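Local structure of ochratoxinase (Aspergillus niger, 4C65) at residues His265-Asp270 with Asp315-Ala320. The protein hydrolyses the amide bond of the mycotoxin ochratoxin A, using zinc, and releases C-terminal amino acids, preferentially aromatic ones such as phenylalanine. Residues are numbered along the deposited sequence; the frame is centred on the assembly and turned at random.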
loop_
_atom_site.group_PDB
_atom_site.type_symbol
_atom_site.label_atom_id
_atom_site.label_comp_id
_atom_site.label_asym_id
_atom_site.label_seq_id
_atom_site.Cartn_x
_atom_site.Cartn_y
_atom_site.Cartn_z
ATOM N N HIS A 265 35.693 -2.825 17.745
ATOM C CA HIS A 265 36.773 -2.355 16.899
ATOM C C HIS A 265 37.584 -1.269 17.583
ATOM O O HIS A 265 38.779 -1.451 17.854
ATOM C CB HIS A 265 36.265 -1.882 15.523
ATOM C CG HIS A 265 35.174 -2.737 14.962
ATOM N ND1 HIS A 265 35.347 -4.076 14.699
ATOM C CD2 HIS A 265 33.888 -2.458 14.660
ATOM C CE1 HIS A 265 34.216 -4.586 14.254
ATOM N NE2 HIS A 265 33.316 -3.620 14.209
ATOM N N VAL A 266 36.939 -0.134 17.826
ATOM C CA VAL A 266 37.507 0.967 18.582
ATOM C C VAL A 266 38.849 1.394 18.024
ATOM O O VAL A 266 39.743 1.794 18.766
ATOM C CB VAL A 266 37.641 0.638 20.080
ATOM C CG1 VAL A 266 37.245 1.853 20.898
ATOM C CG2 VAL A 266 36.753 -0.524 20.498
ATOM N N SER A 267 38.946 1.404 16.703
ATOM C CA SER A 267 40.219 1.574 16.000
ATOM C C SER A 267 41.018 2.845 16.311
ATOM O O SER A 267 42.237 2.846 16.150
ATOM C CB SER A 267 39.983 1.482 14.486
ATOM O OG SER A 267 39.334 0.268 14.175
ATOM N N TYR A 268 40.358 3.930 16.706
ATOM C CA TYR A 268 41.078 5.184 16.981
ATOM C C TYR A 268 40.999 5.575 18.454
ATOM O O TYR A 268 41.038 6.753 18.801
ATOM C CB TYR A 268 40.575 6.316 16.042
ATOM C CG TYR A 268 41.036 6.123 14.630
ATOM C CD1 TYR A 268 42.265 6.631 14.200
ATOM C CD2 TYR A 268 40.284 5.393 13.740
ATOM C CE1 TYR A 268 42.710 6.423 12.905
ATOM C CE2 TYR A 268 40.728 5.166 12.453
ATOM C CZ TYR A 268 41.938 5.684 12.044
ATOM O OH TYR A 268 42.347 5.452 10.762
ATOM N N ALA A 269 40.863 4.576 19.315
ATOM C CA ALA A 269 40.939 4.805 20.748
ATOM C C ALA A 269 42.319 5.312 21.092
ATOM O O ALA A 269 43.314 4.744 20.668
ATOM C CB ALA A 269 40.655 3.535 21.508
ATOM N N ASP A 270 42.375 6.397 21.847
ATOM C CA ASP A 270 43.634 6.969 22.297
ATOM C C ASP A 270 43.555 7.103 23.802
ATOM O O ASP A 270 42.619 6.579 24.411
ATOM C CB ASP A 270 43.867 8.325 21.644
ATOM C CG ASP A 270 42.741 9.300 21.899
ATOM O OD1 ASP A 270 41.810 8.997 22.671
ATOM O OD2 ASP A 270 42.790 10.405 21.306
ATOM N N ASP A 315 47.092 -0.118 11.603
ATOM C CA ASP A 315 48.094 0.379 12.552
ATOM C C ASP A 315 47.489 1.112 13.727
ATOM O O ASP A 315 47.841 0.821 14.870
ATOM C CB ASP A 315 49.099 1.310 11.874
ATOM C CG ASP A 315 49.911 0.603 10.828
ATOM O OD1 ASP A 315 49.787 -0.612 10.756
ATOM O OD2 ASP A 315 50.596 1.232 10.019
ATOM N N SER A 316 46.584 2.054 13.464
ATOM C CA SER A 316 45.861 2.736 14.539
ATOM C C SER A 316 45.141 1.749 15.423
ATOM O O SER A 316 45.199 1.843 16.647
ATOM C CB SER A 316 44.833 3.698 13.987
ATOM O OG SER A 316 45.443 4.551 13.043
ATOM N N HIS A 317 44.451 0.801 14.797
ATOM C CA HIS A 317 43.703 -0.226 15.519
ATOM C C HIS A 317 44.621 -1.025 16.444
ATOM O O HIS A 317 44.253 -1.304 17.585
ATOM C CB HIS A 317 42.987 -1.163 14.535
ATOM C CG HIS A 317 42.186 -2.235 15.197
ATOM N ND1 HIS A 317 42.741 -3.430 15.600
ATOM C CD2 HIS A 317 40.881 -2.294 15.537
ATOM C CE1 HIS A 317 41.817 -4.179 16.165
ATOM N NE2 HIS A 317 40.675 -3.512 16.141
ATOM N N LEU A 318 45.814 -1.364 15.962
ATOM C CA LEU A 318 46.790 -2.104 16.757
ATOM C C LEU A 318 47.223 -1.272 17.966
ATOM O O LEU A 318 47.217 -1.783 19.088
ATOM C CB LEU A 318 48.010 -2.498 15.917
ATOM C CG LEU A 318 49.064 -3.362 16.635
ATOM C CD1 LEU A 318 48.464 -4.701 17.041
ATOM C CD2 LEU A 318 50.314 -3.543 15.774
ATOM N N LYS A 319 47.599 -0.003 17.738
ATOM C CA LYS A 319 48.023 0.894 18.835
ATOM C C LYS A 319 46.921 1.088 19.842
ATOM O O LYS A 319 47.172 1.062 21.044
ATOM C CB LYS A 319 48.398 2.288 18.349
ATOM C CG LYS A 319 49.646 2.404 17.494
ATOM C CD LYS A 319 50.020 3.891 17.272
ATOM C CE LYS A 319 51.138 4.038 16.257
ATOM N NZ LYS A 319 52.183 5.072 16.577
ATOM N N ALA A 320 45.699 1.267 19.349
ATOM C CA ALA A 320 44.542 1.453 20.210
ATOM C C ALA A 320 44.364 0.260 21.135
ATOM O O ALA A 320 44.108 0.422 22.336
ATOM C CB ALA A 320 43.292 1.697 19.373
HETATM O O HOH W 1 45.195 4.443 18.063
#
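His-317 sets one carbon of its imidazole, CD2, against the carbonyl of His-265 and the hydroxyl of Ser-267, a worked example of a metal-bearing loop seated on a barrel helix by close fit. Its CG lies anti to the backbone N (chi1 -179°), which carries the ring from helix 304-327 along the start of the loop. Ser-267 OG meets the ring at its edge, in plane, 3.3 Å from His-317 CD2, while His-265 O approaches the same carbon obliquely at 3.2 Å. The ring nitrogens are engaged elsewhere, NE2 with Ala-286 O and ND1 with Arg-288, so the rotation of the imidazole is fixed.

At the next residue, the Tyr-268 ring lies beside the helix and takes Ser-316 CB over one face, a CH-pi contact 4.1 Å from CB to the ring centroid and 28° off the normal. Ser-316 OG, bonded to Ala-312 O, sits 3.3 Å from Tyr-268 CE1. One helical turn beyond Ser-316, Ala-320 offers a bare methyl: its CB packs 3.9 Å from Ala-269 CB and touches the carbonyl oxygens of Ser-267 and Ala-269. A type I turn from Val-266 to Ala-269 presents this side of the loop to the helix, and a water donates to both Ala-269 O, at 3.2 Å, and Ser-316 O.

Direct contact thus rests on van der Waals fit, the CH-pi contact and two CA-H...O approaches, His-317 CA to Ser-267 O (3.5 Å) and Ala-320 CA to Ala-269 O, with the water as polar link. The imidazole end of His-265, a ligand of the second zinc ion, leads away from the helix, close to His-245 and Asp-336. Ser-267 OG bonds to His-247, whose ring stacks on that of His-265, so the fit is consistent with the helix steadying the site's surroundings.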